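PDB 6OBT: borrelidin polyketide synthase, type I from Streptomyces parvulus, which probably catalyses dehydration of beta-hydroxyacyl polyketide intermediates on the assembly line that builds borrelidin, acting as its dehydratase domain. Local coordinates for residues His42-Ala47 / Tyr67-Asp72; Pro160-Leu165 / Gly289-Thr294; Gly193-Cys198 / Ser214-Thr219. One frame throughout, in Å; residues are numbered along the deposited sequence.

Contact 1 (His42-Ala47 / Tyr67-Asp72); sequences HAFVPA and YPWLAD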
loop_
_atom_site.group_PDB
_atom_site.type_symbol
_atom_site.label_atom_id
_atom_site.label_comp_id
_atom_site.label_asym_id
_atom_site.label_seq_id
_atom_site.Cartn_x
_atom_site.Cartn_y
_atom_site.Cartn_z
ATOM N N HIS A 42 -1.645 -3.279 14.471
ATOM C CA HIS A 42 -0.564 -2.619 15.190
ATOM C C HIS A 42 -0.830 -1.126 15.250
ATOM O O HIS A 42 -1.324 -0.539 14.283
ATOM C CB HIS A 42 0.794 -2.851 14.533
ATOM C CG HIS A 42 1.949 -2.559 15.442
ATOM N ND1 HIS A 42 2.462 -1.290 15.619
ATOM C CD2 HIS A 42 2.663 -3.371 16.260
ATOM C CE1 HIS A 42 3.460 -1.337 16.483
ATOM N NE2 HIS A 42 3.600 -2.589 16.892
ATOM N N ALA A 43 -0.477 -0.516 16.383
ATOM C CA ALA A 43 -0.728 0.910 16.578
ATOM C C ALA A 43 0.042 1.765 15.575
ATOM O O ALA A 43 -0.506 2.732 15.027
ATOM C CB ALA A 43 -0.369 1.315 18.010
ATOM N N PHE A 44 1.305 1.419 15.303
ATOM C CA PHE A 44 2.123 2.223 14.400
ATOM C C PHE A 44 1.874 1.905 12.931
ATOM O O PHE A 44 2.056 2.784 12.084
ATOM C CB PHE A 44 3.606 2.023 14.676
ATOM C CG PHE A 44 4.079 2.635 15.968
ATOM C CD1 PHE A 44 3.306 3.564 16.641
ATOM C CD2 PHE A 44 5.299 2.271 16.501
ATOM C CE1 PHE A 44 3.750 4.118 17.841
ATOM C CE2 PHE A 44 5.747 2.817 17.691
ATOM C CZ PHE A 44 4.973 3.746 18.358
ATOM N N VAL A 45 1.525 0.666 12.594
ATOM C CA VAL A 45 1.246 0.339 11.192
ATOM C C VAL A 45 -0.126 -0.317 11.115
ATOM O O VAL A 45 -0.235 -1.550 11.096
ATOM C CB VAL A 45 2.355 -0.530 10.577
ATOM C CG1 VAL A 45 3.555 0.340 10.260
ATOM C CG2 VAL A 45 2.765 -1.669 11.499
ATOM N N PRO A 46 -1.199 0.476 11.089
ATOM C CA PRO A 46 -2.553 -0.096 11.166
ATOM C C PRO A 46 -3.011 -0.817 9.905
ATOM O O PRO A 46 -4.043 -1.500 9.956
ATOM C CB PRO A 46 -3.440 1.130 11.429
ATOM C CG PRO A 46 -2.498 2.214 11.869
ATOM C CD PRO A 46 -1.207 1.944 11.184
ATOM N N ALA A 47 -2.301 -0.688 8.786
ATOM C CA ALA A 47 -2.756 -1.259 7.523
ATOM C C ALA A 47 -1.614 -2.012 6.865
ATOM O O ALA A 47 -0.449 -1.625 6.992
ATOM C CB ALA A 47 -3.272 -0.160 6.571
ATOM N N TYR A 67 0.795 10.111 19.056
ATOM C CA TYR A 67 1.403 9.315 20.122
ATOM C C TYR A 67 2.246 10.249 20.975
ATOM O O TYR A 67 3.478 10.266 20.872
ATOM C CB TYR A 67 2.255 8.181 19.553
ATOM C CG TYR A 67 1.655 7.479 18.350
ATOM C CD1 TYR A 67 1.951 7.896 17.060
ATOM C CD2 TYR A 67 0.796 6.396 18.510
ATOM C CE1 TYR A 67 1.414 7.263 15.962
ATOM C CE2 TYR A 67 0.247 5.752 17.419
ATOM C CZ TYR A 67 0.561 6.191 16.145
ATOM O OH TYR A 67 0.026 5.558 15.042
ATOM N N PRO A 68 1.609 11.066 21.818
ATOM C CA PRO A 68 2.378 12.075 22.568
ATOM C C PRO A 68 3.448 11.487 23.464
ATOM O O PRO A 68 4.435 12.177 23.740
ATOM C CB PRO A 68 1.305 12.823 23.376
ATOM C CG PRO A 68 0.077 11.987 23.302
ATOM C CD PRO A 68 0.159 11.194 22.035
ATOM N N TRP A 69 3.303 10.234 23.904
ATOM C CA TRP A 69 4.327 9.630 24.749
ATOM C C TRP A 69 5.647 9.432 24.011
ATOM O O TRP A 69 6.667 9.197 24.660
ATOM C CB TRP A 69 3.825 8.297 25.330
ATOM C CG TRP A 69 3.438 7.294 24.300
ATOM C CD1 TRP A 69 2.195 7.102 23.767
ATOM C CD2 TRP A 69 4.302 6.353 23.658
ATOM N NE1 TRP A 69 2.234 6.098 22.826
ATOM C CE2 TRP A 69 3.515 5.622 22.739
ATOM C CE3 TRP A 69 5.665 6.059 23.765
ATOM C CZ2 TRP A 69 4.045 4.616 21.934
ATOM C CZ3 TRP A 69 6.192 5.061 22.960
ATOM C CH2 TRP A 69 5.382 4.350 22.058
ATOM N N LEU A 70 5.663 9.548 22.682
ATOM C CA LEU A 70 6.929 9.508 21.957
ATOM C C LEU A 70 7.849 10.673 22.332
ATOM O O LEU A 70 9.067 10.581 22.137
ATOM C CB LEU A 70 6.661 9.489 20.444
ATOM C CG LEU A 70 6.164 8.161 19.853
ATOM C CD1 LEU A 70 5.768 8.309 18.376
ATOM C CD2 LEU A 70 7.198 7.060 20.018
ATOM N N ALA A 71 7.308 11.759 22.887
ATOM C CA ALA A 71 8.168 12.841 23.349
ATOM C C ALA A 71 8.950 12.460 24.599
ATOM O O ALA A 71 9.839 13.213 25.015
ATOM C CB ALA A 71 7.345 14.102 23.616
ATOM N N ASP A 72 8.635 11.321 25.206
ATOM C CA ASP A 72 9.338 10.833 26.386
ATOM C C ASP A 72 10.669 10.161 26.055
ATOM O O ASP A 72 11.339 9.666 26.971
ATOM C CB ASP A 72 8.440 9.850 27.147
ATOM C CG ASP A 72 7.294 10.537 27.869
ATOM O OD1 ASP A 72 6.428 9.834 28.422
ATOM O OD2 ASP A 72 7.260 11.784 27.902
HETATM O O HOH W 1 -0.093 4.908 12.163
#

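Contact 2 (Pro160-Leu165 / Gly289-Thr294); sequences PPPEPL and GLPVLT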
loop_
_atom_site.group_PDB
_atom_site.type_symbol
_atom_site.label_atom_id
_atom_site.label_comp_id
_atom_site.label_asym_id
_atom_site.label_seq_id
_atom_site.Cartn_x
_atom_site.Cartn_y
_atom_site.Cartn_z
ATOM N N PRO A 160 16.262 -20.819 19.033
ATOM C CA PRO A 160 16.465 -21.577 20.268
ATOM C C PRO A 160 15.305 -21.355 21.221
ATOM O O PRO A 160 14.825 -20.221 21.372
ATOM C CB PRO A 160 17.772 -21.000 20.831
ATOM C CG PRO A 160 17.849 -19.618 20.263
ATOM C CD PRO A 160 17.166 -19.661 18.924
ATOM N N PRO A 161 14.812 -22.413 21.869
ATOM C CA PRO A 161 13.728 -22.229 22.829
ATOM C C PRO A 161 14.196 -21.413 24.011
ATOM O O PRO A 161 15.390 -21.423 24.365
ATOM C CB PRO A 161 13.377 -23.672 23.242
ATOM C CG PRO A 161 14.640 -24.430 23.028
ATOM C CD PRO A 161 15.282 -23.807 21.819
ATOM N N PRO A 162 13.305 -20.669 24.656
ATOM C CA PRO A 162 13.712 -19.890 25.822
ATOM C C PRO A 162 13.943 -20.801 27.015
ATOM O O PRO A 162 13.472 -21.937 27.068
ATOM C CB PRO A 162 12.524 -18.957 26.055
ATOM C CG PRO A 162 11.350 -19.745 25.542
ATOM C CD PRO A 162 11.856 -20.574 24.392
ATOM N N GLU A 163 14.676 -20.296 27.969
ATOM C CA GLU A 163 14.856 -21.090 29.168
ATOM C C GLU A 163 13.923 -20.595 30.262
ATOM O O GLU A 163 13.425 -19.465 30.204
ATOM C CB GLU A 163 16.318 -21.039 29.628
ATOM C CG GLU A 163 16.741 -19.773 30.323
ATOM C CD GLU A 163 18.251 -19.697 30.480
ATOM O OE1 GLU A 163 18.943 -20.517 29.839
ATOM O OE2 GLU A 163 18.745 -18.817 31.227
ATOM N N PRO A 164 13.619 -21.431 31.249
ATOM C CA PRO A 164 12.720 -21.012 32.325
ATOM C C PRO A 164 13.438 -20.127 33.337
ATOM O O PRO A 164 14.657 -19.965 33.319
ATOM C CB PRO A 164 12.294 -22.339 32.962
ATOM C CG PRO A 164 13.452 -23.252 32.722
ATOM C CD PRO A 164 14.086 -22.819 31.423
ATOM N N LEU A 165 12.640 -19.561 34.238
ATOM C CA LEU A 165 13.115 -18.713 35.327
ATOM C C LEU A 165 12.935 -19.475 36.634
ATOM O O LEU A 165 11.825 -19.499 37.187
ATOM C CB LEU A 165 12.335 -17.395 35.355
ATOM C CG LEU A 165 12.974 -16.208 36.076
ATOM C CD1 LEU A 165 14.420 -16.023 35.646
ATOM C CD2 LEU A 165 12.168 -14.951 35.832
ATOM N N GLY A 289 7.432 -15.669 35.470
ATOM C CA GLY A 289 8.509 -16.466 34.930
ATOM C C GLY A 289 8.253 -17.026 33.553
ATOM O O GLY A 289 9.051 -17.837 33.071
ATOM N N LEU A 290 7.173 -16.646 32.918
ATOM C CA LEU A 290 6.964 -17.184 31.582
ATOM C C LEU A 290 7.767 -16.371 30.573
ATOM O O LEU A 290 7.898 -15.158 30.728
ATOM C CB LEU A 290 5.494 -17.148 31.222
ATOM C CG LEU A 290 4.612 -18.069 32.056
ATOM C CD1 LEU A 290 3.223 -18.095 31.451
ATOM C CD2 LEU A 290 5.211 -19.486 32.169
ATOM N N PRO A 291 8.334 -17.010 29.549
ATOM C CA PRO A 291 9.214 -16.278 28.634
ATOM C C PRO A 291 8.441 -15.197 27.884
ATOM O O PRO A 291 7.246 -15.340 27.608
ATOM C CB PRO A 291 9.723 -17.378 27.690
ATOM C CG PRO A 291 9.591 -18.624 28.470
ATOM C CD PRO A 291 8.345 -18.457 29.281
ATOM N N VAL A 292 9.125 -14.080 27.612
ATOM C CA VAL A 292 8.542 -12.958 26.872
ATOM C C VAL A 292 9.450 -12.583 25.704
ATOM O O VAL A 292 8.989 -12.439 24.567
ATOM C CB VAL A 292 8.303 -11.724 27.773
ATOM C CG1 VAL A 292 7.746 -10.528 26.934
ATOM C CG2 VAL A 292 7.375 -12.044 28.940
ATOM N N LEU A 293 10.748 -12.413 25.961
ATOM C CA LEU A 293 11.615 -11.877 24.922
ATOM C C LEU A 293 13.018 -12.447 25.035
ATOM O O LEU A 293 13.553 -12.594 26.145
ATOM C CB LEU A 293 11.654 -10.339 24.990
ATOM C CG LEU A 293 12.651 -9.542 24.143
ATOM C CD1 LEU A 293 12.155 -9.400 22.699
ATOM C CD2 LEU A 293 12.908 -8.169 24.770
ATOM N N THR A 294 13.607 -12.768 23.878
ATOM C CA THR A 294 15.030 -13.090 23.783
ATOM C C THR A 294 15.678 -12.266 22.677
ATOM O O THR A 294 15.109 -12.120 21.588
ATOM C CB THR A 294 15.253 -14.595 23.525
ATOM O OG1 THR A 294 14.414 -15.039 22.452
ATOM C CG2 THR A 294 14.912 -15.398 24.763
#

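Contact 3 (Gly193-Cys198 / Ser214-Thr219); sequences GPQFRC and SLPEGT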
loop_
_atom_site.group_PDB
_atom_site.type_symbol
_atom_site.label_atom_id
_atom_site.label_comp_id
_atom_site.label_asym_id
_atom_site.label_seq_id
_atom_site.Cartn_x
_atom_site.Cartn_y
_atom_site.Cartn_z
ATOM N N GLY A 193 11.330 10.208 29.550
ATOM C CA GLY A 193 10.119 10.737 30.127
ATOM C C GLY A 193 9.300 9.665 30.823
ATOM O O GLY A 193 9.700 8.501 30.907
ATOM N N PRO A 194 8.130 10.055 31.339
ATOM C CA PRO A 194 7.322 9.118 32.147
ATOM C C PRO A 194 7.122 7.741 31.540
ATOM O O PRO A 194 7.283 6.731 32.233
ATOM C CB PRO A 194 5.994 9.873 32.291
ATOM C CG PRO A 194 6.376 11.309 32.237
ATOM C CD PRO A 194 7.530 11.400 31.277
ATOM N N GLN A 195 6.769 7.662 30.258
ATOM C CA GLN A 195 6.453 6.360 29.683
ATOM C C GLN A 195 7.674 5.466 29.515
ATOM O O GLN A 195 7.508 4.262 29.283
ATOM C CB GLN A 195 5.757 6.543 28.334
ATOM C CG GLN A 195 4.288 6.870 28.463
ATOM C CD GLN A 195 3.415 5.638 28.531
ATOM O OE1 GLN A 195 3.853 4.560 28.949
ATOM N NE2 GLN A 195 2.164 5.790 28.132
ATOM N N PHE A 196 8.888 6.020 29.612
ATOM C CA PHE A 196 10.100 5.230 29.448
ATOM C C PHE A 196 10.828 4.961 30.760
ATOM O O PHE A 196 11.744 4.133 30.777
ATOM C CB PHE A 196 11.066 5.918 28.463
ATOM C CG PHE A 196 10.648 5.784 27.000
ATOM C CD1 PHE A 196 11.292 4.895 26.159
ATOM C CD2 PHE A 196 9.629 6.569 26.485
ATOM C CE1 PHE A 196 10.912 4.761 24.820
ATOM C CE2 PHE A 196 9.239 6.453 25.128
ATOM C CZ PHE A 196 9.884 5.530 24.309
ATOM N N ARG A 197 10.439 5.612 31.861
ATOM C CA ARG A 197 11.127 5.430 33.147
ATOM C C ARG A 197 10.559 4.194 33.842
ATOM O O ARG A 197 9.824 4.258 34.834
ATOM C CB ARG A 197 11.002 6.662 34.031
ATOM C CG ARG A 197 11.641 7.920 33.430
ATOM C CD ARG A 197 11.823 9.039 34.444
ATOM N NE ARG A 197 10.569 9.601 34.948
ATOM C CZ ARG A 197 10.053 10.767 34.566
ATOM N NH1 ARG A 197 10.667 11.507 33.650
ATOM N NH2 ARG A 197 8.913 11.197 35.097
ATOM N N CYS A 198 10.963 3.048 33.316
ATOM C CA CYS A 198 10.377 1.774 33.685
ATOM C C CYS A 198 11.250 0.965 34.619
ATOM O O CYS A 198 10.756 0.008 35.222
ATOM C CB CYS A 198 10.109 0.946 32.437
ATOM S SG CYS A 198 8.751 1.630 31.470
ATOM N N SER A 214 9.010 -2.157 34.549
ATOM C CA SER A 214 7.567 -2.191 34.314
ATOM C C SER A 214 7.028 -0.835 33.861
ATOM O O SER A 214 7.573 0.216 34.202
ATOM C CB SER A 214 6.814 -2.675 35.557
ATOM O OG SER A 214 7.073 -1.869 36.683
ATOM N N LEU A 215 5.936 -0.878 33.093
ATOM C CA LEU A 215 5.317 0.331 32.560
ATOM C C LEU A 215 4.566 1.078 33.665
ATOM O O LEU A 215 4.165 0.479 34.673
ATOM C CB LEU A 215 4.359 -0.030 31.416
ATOM C CG LEU A 215 5.024 -0.418 30.095
ATOM C CD1 LEU A 215 4.094 -1.253 29.209
ATOM C CD2 LEU A 215 5.480 0.847 29.381
ATOM N N PRO A 216 4.393 2.395 33.513
ATOM C CA PRO A 216 3.495 3.129 34.413
ATOM C C PRO A 216 2.093 2.543 34.366
ATOM O O PRO A 216 1.649 2.025 33.338
ATOM C CB PRO A 216 3.509 4.559 33.852
ATOM C CG PRO A 216 4.629 4.608 32.878
ATOM C CD PRO A 216 4.874 3.229 32.398
ATOM N N GLU A 217 1.387 2.647 35.489
ATOM C CA GLU A 217 0.052 2.075 35.576
ATOM C C GLU A 217 -0.878 2.721 34.552
ATOM O O GLU A 217 -0.826 3.931 34.310
ATOM C CB GLU A 217 -0.501 2.247 36.990
ATOM C CG GLU A 217 0.535 2.036 38.090
ATOM C CD GLU A 217 -0.097 1.806 39.447
ATOM O OE1 GLU A 217 -1.344 1.799 39.526
ATOM O OE2 GLU A 217 0.651 1.634 40.434
ATOM N N GLY A 218 -1.716 1.896 33.925
ATOM C CA GLY A 218 -2.667 2.396 32.952
ATOM C C GLY A 218 -2.108 2.643 31.571
ATOM O O GLY A 218 -2.732 3.359 30.783
ATOM N N THR A 219 -0.949 2.075 31.249
ATOM C CA THR A 219 -0.385 2.194 29.912
ATOM C C THR A 219 -1.105 1.240 28.966
ATOM O O THR A 219 -1.090 0.025 29.175
ATOM C CB THR A 219 1.112 1.897 29.932
ATOM O OG1 THR A 219 1.789 2.905 30.685
ATOM C CG2 THR A 219 1.670 1.868 28.510
#

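Contact 1 (His42-Ala47 / Tyr67-Asp72)
The phenol oxygen of Y67 has two partners: OH donates to A43 O at 2.9 Å and accepts a hydrogen bond from a water, 3.0 Å from Y67 OH. The same water donates to F44 O, so the hydroxyl reaches A43 O directly and F44 O through the water. Seen from A43 O, the hydroxyl lies 40° above the carbonyl plane. Beside this polar end F44 and Y67 form an edge-to-face pair, with ring planes at 84° and centroids 5.0 Å apart. F44 CE1 sits over the middle of the Y67 face, reaching Y67 CD2 at 3.8 Å. The next atom of the F44 rim, CZ, meets W69 CH2 at 3.8 Å. W69 comes from the opposite direction: chi1 of 59° sets its CG between backbone N and carbonyl carbon and swings the indole back toward F44. L70 CD2 touches more loosely. Loop 42-47 is braced by F44 N, which donates to H42 ND1 at 3.0 Å, while H42 NE2 is hydrogen-bonded to E88 OE1 and F44 packs on V85 and L89 of helix 83-97. An aromatic cluster thus joins two loops of the dehydratase hotdog fold, the second, a 3-10 turn, leading into the family's HxxxGxxxxP motif.

Contact 2 (Pro160-Leu165 / Gly289-Thr294)
The pyrrolidine rings of P162 and P291 meet with their CB-CG rims, crossing at about a right angle; both rings, and T294, rest on F264. P162 CG lies 3.6 Å from P291 CB, and P162 CB is just as near, so two carbons of each ring share the touch. P162 CB also comes loosely, at 4.5 Å, to the methyl CG2 of T294. P291 CG comes within 4.3 Å of E163 O, a carbonyl whose hydrogen bond goes elsewhere, to W285 NE1. P291 opens strand 291-301 of the dehydratase hotdog architecture, and just beyond it V292 and L293 both face A284 in a classic beta bulge. Over the start of this strand, 160-165 runs as an extended proline-rich loop; its part 162-165 is roughly antiparallel to 289-294, with no hydrogen bond between them. At the far end L165 CB rests 4.0 Å from G289 CA, where the backbone has a positive phi of 83° and no side chain intervenes. L165 has CG anti to the backbone N (chi1 -159°), which brings CD2 within 4.1 Å of G289 CA; L165 also touches W285 and R272. P160 O is hydrogen-bonded to R262 NH2, tying the start of 160-165 to strand 254-263.

Contact 3 (Gly193-Cys198 / Ser214-Thr219)
C198 O accepts the backbone N of S214 at 2.9 Å, a fairly straight bond (N-H...O 163°) whose donor stands 29° from the carbonyl plane. It joins C198, just before strand 199-205, to S214, the last residue of its antiparallel partner 208-214, at the open end of the hairpin. S214 O is turned to the same neighbourhood and comes 3.2 Å from C198 CB, but its hydrogen bond is with R200 NH2. C198 SG packs 3.8 Å from L215 CA and also near L215 CD2. C198 N has weak partners: F196 O, across the inverse gamma turn centred on R197, and Y182 OH.

The second polar meeting is at Q195, whose chain, bent at chi2 (-88°), carries its amide round to T219. Q195 OE1 lies 3.2 Å from T219 OG1, which is also 2.8 Å from P216 O within the type II turn 216-219; the hydroxyl has one proton for two acceptors. Beyond the hydroxyl, the T219 methyl CG2 also touches the amide oxygen, at 3.5 Å. The P216 ring lies alongside, CG 3.5 Å from P194 O and CD near Q195 OE1. The Q195 backbone divides sharply: N is satisfied by the D72 carboxylate, whereas O is buried without a polar partner, facing L215 CD2 at 4.0 Å. G193 and P194 follow Y192 in the YGP sequence of the family, and F196 meets the ring of H73, the histidine of the HxxxGxxxxP motif. The chemistry implies one settled hydrogen bond at the open end of the hairpin, with the rest of the join resting on apolar contact and a threonine hydroxyl whose one proton has two acceptors within reach, at the cost of a buried carbonyl left unpaired.

Overall arrangement
Contacts 1 and 3 adjoin, centres 15 Å apart. D72, ending contact 1, probably hydrogen-bonds with its backbone O to G193 N (2.6 Å) and with OD1 to Q195 N (2.9 Å), while W69 CB packs on Q195 CG at 3.5 Å. This seam brings the residue just before H73, of the HxxxGxxxxP motif, against the YGP loop, and F196 touches D232 of helix 228-236, which fits the family's second motif, DxxxQ/H, all consistent with a place near the dehydratase active site. Contact 2 stands apart on the surface, its centre 27 Å from contact 1 and 23 Å from contact 3, with nearest atoms about 12 and 10 Å away. Along the chain, contact 3 falls between the two segments of contact 2.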